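Local atomic coordinates of beta-glucanase (Bacteroides thetaiotaomicron, PDB entry 6EUG), a protein that probably hydrolyses beta-1,3-galactosidic linkages in arabinogalactan, the present chain being its family 43 glycoside hydrolase portion. Residues G49-E54 against G121-W126; G55-F60 against L327-Q332. One frame throughout, in Å; residues are numbered along the deposited sequence.

Contact 1. Residues G49-E54 against G121-W126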
ATOM      1  N   GLY A  49       2.652  -0.231   7.955  1.00 17.14           N
ATOM      2  CA  GLY A  49       3.973  -0.723   7.540  1.00 17.50           C
ATOM      3  C   GLY A  49       5.027  -0.322   8.557  1.00 18.97           C
ATOM      4  O   GLY A  49       4.732   0.482   9.448  1.00 16.81           O
ATOM      5  N   ILE A  50       6.249  -0.872   8.421  1.00 17.85           N
ATOM      6  CA  ILE A  50       7.287  -0.770   9.448  1.00 17.54           C
ATOM      7  C   ILE A  50       8.629  -0.374   8.814  1.00 19.07           C
ATOM      8  O   ILE A  50       8.957  -0.776   7.693  1.00 25.47           O
ATOM      9  CB  ILE A  50       7.387  -2.104  10.255  1.00 19.06           C
ATOM     10  CG1 ILE A  50       6.116  -2.302  11.107  1.00 15.68           C
ATOM     11  CG2 ILE A  50       8.648  -2.135  11.117  1.00 20.69           C
ATOM     12  CD1 ILE A  50       6.044  -3.621  11.865  1.00 22.42           C
ATOM     13  N   LEU A  51       9.391   0.452   9.522  1.00 18.80           N
ATOM     14  CA  LEU A  51      10.830   0.592   9.237  1.00 20.07           C
ATOM     15  C   LEU A  51      11.705   0.489  10.495  1.00 20.20           C
ATOM     16  O   LEU A  51      11.205   0.609  11.611  1.00 20.98           O
ATOM     17  CB  LEU A  51      11.100   1.897   8.534  1.00 23.06           C
ATOM     18  CG  LEU A  51      10.831   3.198   9.301  1.00 26.31           C
ATOM     19  CD1 LEU A  51      11.914   3.534  10.318  1.00 30.06           C
ATOM     20  CD2 LEU A  51      10.728   4.361   8.326  1.00 29.13           C
ATOM     21  N   PHE A  52      13.017   0.304  10.291  1.00 18.83           N
ATOM     22  CA  PHE A  52      14.008   0.220  11.368  1.00 17.87           C
ATOM     23  C   PHE A  52      14.981   1.393  11.269  1.00 17.90           C
ATOM     24  O   PHE A  52      15.536   1.627  10.207  1.00 18.68           O
ATOM     25  CB  PHE A  52      14.796  -1.094  11.257  1.00 17.27           C
ATOM     26  CG  PHE A  52      15.704  -1.403  12.460  1.00 16.90           C
ATOM     27  CD1 PHE A  52      15.183  -1.923  13.643  1.00 17.22           C
ATOM     28  CD2 PHE A  52      17.092  -1.202  12.388  1.00 19.03           C
ATOM     29  CE1 PHE A  52      16.012  -2.233  14.729  1.00 17.32           C
ATOM     30  CE2 PHE A  52      17.925  -1.500  13.475  1.00 18.29           C
ATOM     31  CZ  PHE A  52      17.403  -2.023  14.625  1.00 17.61           C
ATOM     32  N   HIS A  53      15.206   2.099  12.388  1.00 17.80           N
ATOM     33  CA  HIS A  53      16.142   3.220  12.423  1.00 19.66           C
ATOM     34  C   HIS A  53      16.764   3.421  13.798  1.00 21.05           C
ATOM     35  O   HIS A  53      16.056   3.480  14.803  1.00 18.21           O
ATOM     36  CB  HIS A  53      15.453   4.514  11.995  1.00 19.95           C
ATOM     37  CG  HIS A  53      16.400   5.650  11.776  1.00 25.31           C
ATOM     38  ND1 HIS A  53      17.119   5.790  10.610  1.00 26.88           N
ATOM     39  CD2 HIS A  53      16.747   6.697  12.565  1.00 26.40           C
ATOM     40  CE1 HIS A  53      17.864   6.884  10.688  1.00 29.22           C
ATOM     41  NE2 HIS A  53      17.655   7.454  11.862  1.00 27.30           N
ATOM     42  N   GLU A  54      18.090   3.564  13.819  1.00 20.93           N
ATOM     43  CA  GLU A  54      18.843   3.784  15.053  1.00 23.90           C
ATOM     44  C   GLU A  54      18.413   2.819  16.187  1.00 22.66           C
ATOM     45  O   GLU A  54      18.159   3.225  17.311  1.00 21.91           O
ATOM     46  CB  GLU A  54      18.831   5.282  15.465  1.00 23.69           C
ATOM     47  CG  GLU A  54      19.665   6.164  14.528  1.00 30.20           C
ATOM     48  CD  GLU A  54      19.629   7.673  14.834  1.00 39.26           C
ATOM     49  OE1 GLU A  54      18.888   8.109  15.752  1.00 42.20           O
ATOM     50  OE2 GLU A  54      20.343   8.438  14.127  1.00 40.46           O
ATOM     51  N   GLY A 121      18.864  12.503   4.353  1.00 20.89           N
ATOM     52  CA  GLY A 121      18.703  12.192   5.771  1.00 17.35           C
ATOM     53  C   GLY A 121      17.284  12.438   6.295  1.00 20.70           C
ATOM     54  O   GLY A 121      17.097  12.548   7.515  1.00 24.03           O
ATOM     55  N   LYS A 122      16.289  12.536   5.409  1.00 18.25           N
ATOM     56  CA  LYS A 122      14.889  12.777   5.844  1.00 16.47           C
ATOM     57  C   LYS A 122      14.031  11.512   5.823  1.00 17.39           C
ATOM     58  O   LYS A 122      14.269  10.602   5.002  1.00 17.29           O
ATOM     59  CB  LYS A 122      14.230  13.800   4.915  1.00 19.54           C
ATOM     60  CG  LYS A 122      14.979  15.103   4.709  1.00 20.20           C
ATOM     61  CD  LYS A 122      15.107  15.879   6.005  1.00 22.81           C
ATOM     62  CE  LYS A 122      15.597  17.299   5.739  1.00 25.47           C
ATOM     63  NZ  LYS A 122      16.032  17.952   7.003  1.00 29.83           N
ATOM     64  N   PHE A 123      12.976  11.505   6.644  1.00 15.02           N
ATOM     65  CA  PHE A 123      11.926  10.479   6.578  1.00 16.74           C
ATOM     66  C   PHE A 123      10.746  10.978   5.744  1.00 15.87           C
ATOM     67  O   PHE A 123      10.224  12.059   5.989  1.00 17.74           O
ATOM     68  CB  PHE A 123      11.457  10.104   7.974  1.00 18.03           C
ATOM     69  CG  PHE A 123      12.549   9.496   8.810  1.00 20.35           C
ATOM     70  CD1 PHE A 123      13.440  10.318   9.509  1.00 24.95           C
ATOM     71  CD2 PHE A 123      12.717   8.117   8.868  1.00 22.24           C
ATOM     72  CE1 PHE A 123      14.472   9.759  10.267  1.00 25.67           C
ATOM     73  CE2 PHE A 123      13.751   7.558   9.624  1.00 23.94           C
ATOM     74  CZ  PHE A 123      14.608   8.380  10.327  1.00 26.07           C
ATOM     75  N   VAL A 124      10.340  10.167   4.754  1.00 14.33           N
ATOM     76  CA  VAL A 124       9.323  10.569   3.801  1.00 16.13           C
ATOM     77  C   VAL A 124       8.123   9.609   3.911  1.00 17.08           C
ATOM     78  O   VAL A 124       8.275   8.387   3.713  1.00 14.29           O
ATOM     79  CB  VAL A 124       9.892  10.551   2.368  1.00 15.95           C
ATOM     80  CG1 VAL A 124       8.829  11.019   1.376  1.00 15.82           C
ATOM     81  CG2 VAL A 124      11.174  11.405   2.292  1.00 16.87           C
ATOM     82  N   MET A 125       6.954  10.177   4.222  1.00 14.03           N
ATOM     83  CA  MET A 125       5.652   9.460   4.293  1.00 15.23           C
ATOM     84  C   MET A 125       4.804   9.715   3.044  1.00 15.47           C
ATOM     85  O   MET A 125       4.604  10.871   2.644  1.00 13.98           O
ATOM     86  CB  MET A 125       4.858   9.905   5.524  1.00 14.39           C
ATOM     87  CG  MET A 125       3.618   9.068   5.825  1.00 15.18           C
ATOM     88  SD  MET A 125       2.621   9.731   7.185  1.00 16.09           S
ATOM     89  CE  MET A 125       3.591   9.230   8.620  1.00 18.34           C
ATOM     90  N   TRP A 126       4.320   8.629   2.426  1.00 13.59           N
ATOM     91  CA  TRP A 126       3.305   8.720   1.384  1.00 13.80           C
ATOM     92  C   TRP A 126       2.054   8.023   1.906  1.00 13.10           C
ATOM     93  O   TRP A 126       2.143   7.066   2.696  1.00 12.94           O
ATOM     94  CB  TRP A 126       3.772   8.059   0.063  1.00 13.06           C
ATOM     95  CG  TRP A 126       4.793   8.899  -0.730  1.00 12.97           C
ATOM     96  CD1 TRP A 126       6.135   8.930  -0.548  1.00 14.94           C
ATOM     97  CD2 TRP A 126       4.523   9.775  -1.841  1.00 14.29           C
ATOM     98  NE1 TRP A 126       6.722   9.770  -1.452  1.00 14.91           N
ATOM     99  CE2 TRP A 126       5.767  10.275  -2.289  1.00 15.34           C
ATOM    100  CE3 TRP A 126       3.362  10.163  -2.514  1.00 16.54           C
ATOM    101  CZ2 TRP A 126       5.878  11.193  -3.340  1.00 16.50           C
ATOM    102  CZ3 TRP A 126       3.468  11.061  -3.570  1.00 16.90           C
ATOM    103  CH2 TRP A 126       4.731  11.564  -3.975  1.00 19.17           C
TER

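Contact 2. Residues G55-F60 against L327-Q332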
ATOM      1  N   GLY A  55      18.300   1.538  15.857  1.00 18.91           N
ATOM      2  CA  GLY A  55      18.095   0.486  16.862  1.00 19.16           C
ATOM      3  C   GLY A  55      16.652   0.147  17.213  1.00 19.13           C
ATOM      4  O   GLY A  55      16.430  -0.725  18.091  1.00 24.06           O
ATOM      5  N   LYS A  56      15.670   0.826  16.588  1.00 19.03           N
ATOM      6  CA  LYS A  56      14.233   0.594  16.886  1.00 20.14           C
ATOM      7  C   LYS A  56      13.373   0.436  15.624  1.00 17.35           C
ATOM      8  O   LYS A  56      13.612   1.082  14.593  1.00 16.93           O
ATOM      9  CB  LYS A  56      13.613   1.770  17.682  1.00 23.28           C
ATOM     10  CG  LYS A  56      14.264   2.146  18.996  1.00 27.77           C
ATOM     11  CD  LYS A  56      13.466   3.226  19.725  1.00 33.62           C
ATOM     12  CE  LYS A  56      14.034   3.500  21.108  1.00 41.04           C
ATOM     13  NZ  LYS A  56      12.983   4.055  22.009  1.00 47.57           N
ATOM     14  N   TYR A  57      12.351  -0.394  15.732  1.00 18.64           N
ATOM     15  CA  TYR A  57      11.283  -0.519  14.744  1.00 19.52           C
ATOM     16  C   TYR A  57      10.210   0.557  15.007  1.00 19.25           C
ATOM     17  O   TYR A  57       9.847   0.784  16.147  1.00 17.65           O
ATOM     18  CB  TYR A  57      10.640  -1.940  14.813  1.00 17.99           C
ATOM     19  CG  TYR A  57      11.646  -3.028  14.497  1.00 17.62           C
ATOM     20  CD1 TYR A  57      11.875  -3.419  13.193  1.00 17.15           C
ATOM     21  CD2 TYR A  57      12.327  -3.694  15.524  1.00 17.61           C
ATOM     22  CE1 TYR A  57      12.831  -4.376  12.895  1.00 17.66           C
ATOM     23  CE2 TYR A  57      13.285  -4.642  15.255  1.00 16.05           C
ATOM     24  CZ  TYR A  57      13.494  -5.036  13.953  1.00 16.49           C
ATOM     25  OH  TYR A  57      14.456  -5.998  13.686  1.00 16.70           O
ATOM     26  N   TYR A  58       9.755   1.203  13.930  1.00 17.80           N
ATOM     27  CA  TYR A  58       8.599   2.121  13.919  1.00 16.84           C
ATOM     28  C   TYR A  58       7.488   1.575  13.028  1.00 16.94           C
ATOM     29  O   TYR A  58       7.733   1.267  11.868  1.00 15.41           O
ATOM     30  CB  TYR A  58       9.047   3.513  13.468  1.00 16.78           C
ATOM     31  CG  TYR A  58      10.049   4.128  14.419  1.00 17.59           C
ATOM     32  CD1 TYR A  58      11.425   3.869  14.300  1.00 17.98           C
ATOM     33  CD2 TYR A  58       9.647   4.948  15.451  1.00 17.65           C
ATOM     34  CE1 TYR A  58      12.344   4.427  15.193  1.00 17.96           C
ATOM     35  CE2 TYR A  58      10.568   5.507  16.335  1.00 18.17           C
ATOM     36  CZ  TYR A  58      11.916   5.238  16.213  1.00 17.40           C
ATOM     37  OH  TYR A  58      12.850   5.770  17.125  1.00 20.46           O
ATOM     38  N   TRP A  59       6.283   1.477  13.611  1.00 14.86           N
ATOM     39  CA  TRP A  59       5.057   0.968  12.964  1.00 15.54           C
ATOM     40  C   TRP A  59       4.117   2.153  12.778  1.00 15.69           C
ATOM     41  O   TRP A  59       3.730   2.767  13.752  1.00 17.14           O
ATOM     42  CB  TRP A  59       4.434  -0.090  13.861  1.00 16.01           C
ATOM     43  CG  TRP A  59       3.128  -0.764  13.418  1.00 16.29           C
ATOM     44  CD1 TRP A  59       2.368  -0.504  12.292  1.00 16.54           C
ATOM     45  CD2 TRP A  59       2.428  -1.797  14.138  1.00 17.40           C
ATOM     46  NE1 TRP A  59       1.257  -1.345  12.278  1.00 16.31           N
ATOM     47  CE2 TRP A  59       1.267  -2.121  13.405  1.00 16.21           C
ATOM     48  CE3 TRP A  59       2.664  -2.466  15.357  1.00 17.20           C
ATOM     49  CZ2 TRP A  59       0.339  -3.077  13.853  1.00 16.84           C
ATOM     50  CZ3 TRP A  59       1.769  -3.427  15.790  1.00 17.27           C
ATOM     51  CH2 TRP A  59       0.612  -3.734  15.045  1.00 17.64           C
ATOM     52  N   PHE A  60       3.863   2.536  11.529  1.00 13.79           N
ATOM     53  CA  PHE A  60       2.884   3.572  11.171  1.00 14.55           C
ATOM     54  C   PHE A  60       1.598   2.963  10.651  1.00 14.47           C
ATOM     55  O   PHE A  60       1.651   1.975   9.886  1.00 14.43           O
ATOM     56  CB  PHE A  60       3.460   4.517  10.107  1.00 15.35           C
ATOM     57  CG  PHE A  60       4.820   5.075  10.450  1.00 14.28           C
ATOM     58  CD1 PHE A  60       6.006   4.363  10.159  1.00 15.72           C
ATOM     59  CD2 PHE A  60       4.930   6.289  11.172  1.00 15.75           C
ATOM     60  CE1 PHE A  60       7.254   4.875  10.513  1.00 16.01           C
ATOM     61  CE2 PHE A  60       6.174   6.800  11.513  1.00 15.69           C
ATOM     62  CZ  PHE A  60       7.337   6.088  11.191  1.00 15.07           C
ATOM     63  N   LEU A 327      13.864  -8.766   7.500  1.00 18.71           N
ATOM     64  CA  LEU A 327      14.855  -8.766   8.573  1.00 19.07           C
ATOM     65  C   LEU A 327      16.192  -9.165   7.922  1.00 19.12           C
ATOM     66  O   LEU A 327      16.530 -10.334   7.902  1.00 19.59           O
ATOM     67  CB  LEU A 327      14.492  -9.761   9.703  1.00 21.42           C
ATOM     68  CG  LEU A 327      13.186  -9.541  10.493  1.00 24.19           C
ATOM     69  CD1 LEU A 327      13.109 -10.545  11.645  1.00 27.83           C
ATOM     70  CD2 LEU A 327      13.108  -8.135  11.053  1.00 23.51           C
ATOM     71  N   PRO A 328      16.924  -8.197   7.343  1.00 19.61           N
ATOM     72  CA  PRO A 328      18.067  -8.525   6.445  1.00 20.08           C
ATOM     73  C   PRO A 328      19.213  -9.240   7.138  1.00 20.85           C
ATOM     74  O   PRO A 328      19.872 -10.071   6.517  1.00 24.58           O
ATOM     75  CB  PRO A 328      18.467  -7.172   5.864  1.00 20.13           C
ATOM     76  CG  PRO A 328      17.939  -6.166   6.838  1.00 21.09           C
ATOM     77  CD  PRO A 328      16.693  -6.739   7.425  1.00 20.12           C
ATOM     78  N   GLU A 329      19.416  -8.945   8.419  1.00 19.05           N
ATOM     79  CA  GLU A 329      20.363  -9.681   9.266  1.00 18.82           C
ATOM     80  C   GLU A 329      20.141 -11.172   9.410  1.00 21.81           C
ATOM     81  O   GLU A 329      21.077 -11.862   9.810  1.00 23.26           O
ATOM     82  CB  GLU A 329      20.462  -9.068  10.672  1.00 20.03           C
ATOM     83  CG  GLU A 329      19.231  -9.162  11.523  1.00 23.08           C
ATOM     84  CD  GLU A 329      18.179  -8.157  11.117  1.00 24.50           C
ATOM     85  OE1 GLU A 329      18.451  -7.255  10.267  1.00 28.29           O
ATOM     86  OE2 GLU A 329      17.093  -8.288  11.649  1.00 28.82           O
ATOM     87  N   LYS A 330      18.908 -11.637   9.169  1.00 20.66           N
ATOM     88  CA  LYS A 330      18.565 -13.047   9.129  1.00 22.40           C
ATOM     89  C   LYS A 330      18.232 -13.619   7.762  1.00 20.44           C
ATOM     90  O   LYS A 330      18.003 -14.818   7.649  1.00 21.14           O
ATOM     91  CB  LYS A 330      17.389 -13.295  10.085  1.00 26.07           C
ATOM     92  CG  LYS A 330      17.796 -13.062  11.529  1.00 31.04           C
ATOM     93  CD  LYS A 330      16.691 -13.365  12.527  1.00 37.14           C
ATOM     94  CE  LYS A 330      17.245 -13.279  13.945  1.00 44.46           C
ATOM     95  NZ  LYS A 330      17.404 -11.859  14.396  1.00 49.26           N
ATOM     96  N   GLY A 331      18.201 -12.788   6.728  1.00 20.57           N
ATOM     97  CA  GLY A 331      17.633 -13.173   5.434  1.00 19.14           C
ATOM     98  C   GLY A 331      16.197 -13.670   5.464  1.00 16.75           C
ATOM     99  O   GLY A 331      15.797 -14.500   4.645  1.00 21.57           O
ATOM    100  N   GLN A 332      15.407 -13.096   6.355  1.00 15.94           N
ATOM    101  CA  GLN A 332      14.011 -13.489   6.544  1.00 17.54           C
ATOM    102  C   GLN A 332      13.043 -12.378   6.145  1.00 17.92           C
ATOM    103  O   GLN A 332      13.453 -11.195   6.025  1.00 17.72           O
ATOM    104  CB  GLN A 332      13.775 -13.914   7.991  1.00 19.03           C
ATOM    105  CG  GLN A 332      14.461 -15.232   8.395  1.00 23.02           C
ATOM    106  CD  GLN A 332      14.389 -15.536   9.899  1.00 26.31           C
ATOM    107  OE1 GLN A 332      13.784 -14.787  10.669  1.00 26.33           O
ATOM    108  NE2 GLN A 332      15.026 -16.634  10.323  1.00 29.29           N
TER
HETATM  109  O   HOH W   1      15.945  -5.630  11.362  1.00 20.03           O

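Contact 1. Residues G49-E54 against G121-W126
The imidazole of His53 takes the edge of the Phe123 ring on one face: Phe123 CZ sits 3.4 Å above the imidazole plane, over its centre. The approach is even, since all five imidazole atoms lie within a narrow range of this carbon, the shortest separation being Phe123 CZ to His53 CD2 at 3.5 Å. With the two planes at 83° and the centroids 4.7 Å apart, the pair is a T-shaped stack, in which the C-H at the far end of the phenyl ring is directed at the imidazole face. On the phenylalanine the histidine lies at the ring's edge, with His53 CG in its plane. A second neighbour meets the same ring near its plane, where the methyl Leu51 CD2 reaches Phe123 CD2 at 4.3 Å. Leu51 and His53 are two residues apart on strand 48-53, so both project from the same side of it.

Family 43 glycoside hydrolases have a five-bladed beta-propeller, and this contact joins the first strand of one four-stranded blade to the second strand of the next. The nearest CA atoms, those of His53 and Phe123, are 10.2 Å apart, which leaves the joining to side chains. His53 has CG anti to its own N (chi1 -170°), a torsion that brings the imidazole face round to the phenyl edge. Tyr116, on strand 108-117, meets both rings at planes of about 50°, while Pro149 and Tyr153 also pack on Phe123.

Contact 2. Residues G55-F60 against L327-Q332
Tyr57 OH and a carboxylate oxygen of Glu329 share one water, which lies 2.8 Å from Tyr57 OH and donates a hydrogen bond to Glu329 OE2 at 2.9 Å. Directly, Tyr57 OH and Glu329 OE2 are 4.0 Å apart, so the water is the polar link between the two side chains, which come from opposite directions with ring and carboxylate planes 54° apart. Beside this bridge the methyl Leu327 CD2 touches the phenol oxygen, Tyr57 OH, at 3.6 Å and lies 4.2 Å from Tyr57 CE1. The leucine side chain crosses the tyrosine at about a right angle, approaching its ring obliquely.

Glu329 reaches the water through a folded chain, with CG between the backbone N and carbonyl carbon (chi1 66°) and a further bend at chi2 (-77°). Its backbone belongs to the tight connection between strands 320-327 and 332-339. Here Lys330 N bonds to Leu327 O at 3.0 Å, and Leu327 N closes the hairpin on Gln332 O at 2.9 Å; Gly331 and Gln332 both face Leu327, a G1 beta bulge, with Gly331 at positive phi. The hairpin is part of the last sheet of the propeller, so the contact spans from it to the first blade, to which strand 56-62 belongs. On the tyrosine's side, Phe52 meets the Tyr57 ring, and Ile50 and Leu83 also pack against it.

How the contacts relate
From the N terminus, strand 48-53 comes first, turns through Glu54 and Gly55, and returns as strand 56-62. Contact 1 closes a loop of 66 residues from the first of these strands to 121-126; contact 2 closes a far longer one, 266 residues, from the second strand to 327-332. Their segments alternate along the chain, so the two closures cross instead of nesting. Their centres lie about 12 Å apart, and the strands are joined in one sheet by probable hydrogen bonds that include Tyr58 N to Leu51 O (2.8 Å). One hairpin of the first blade is thereby tied to the following blade through contact 1 and to the last sheet through contact 2.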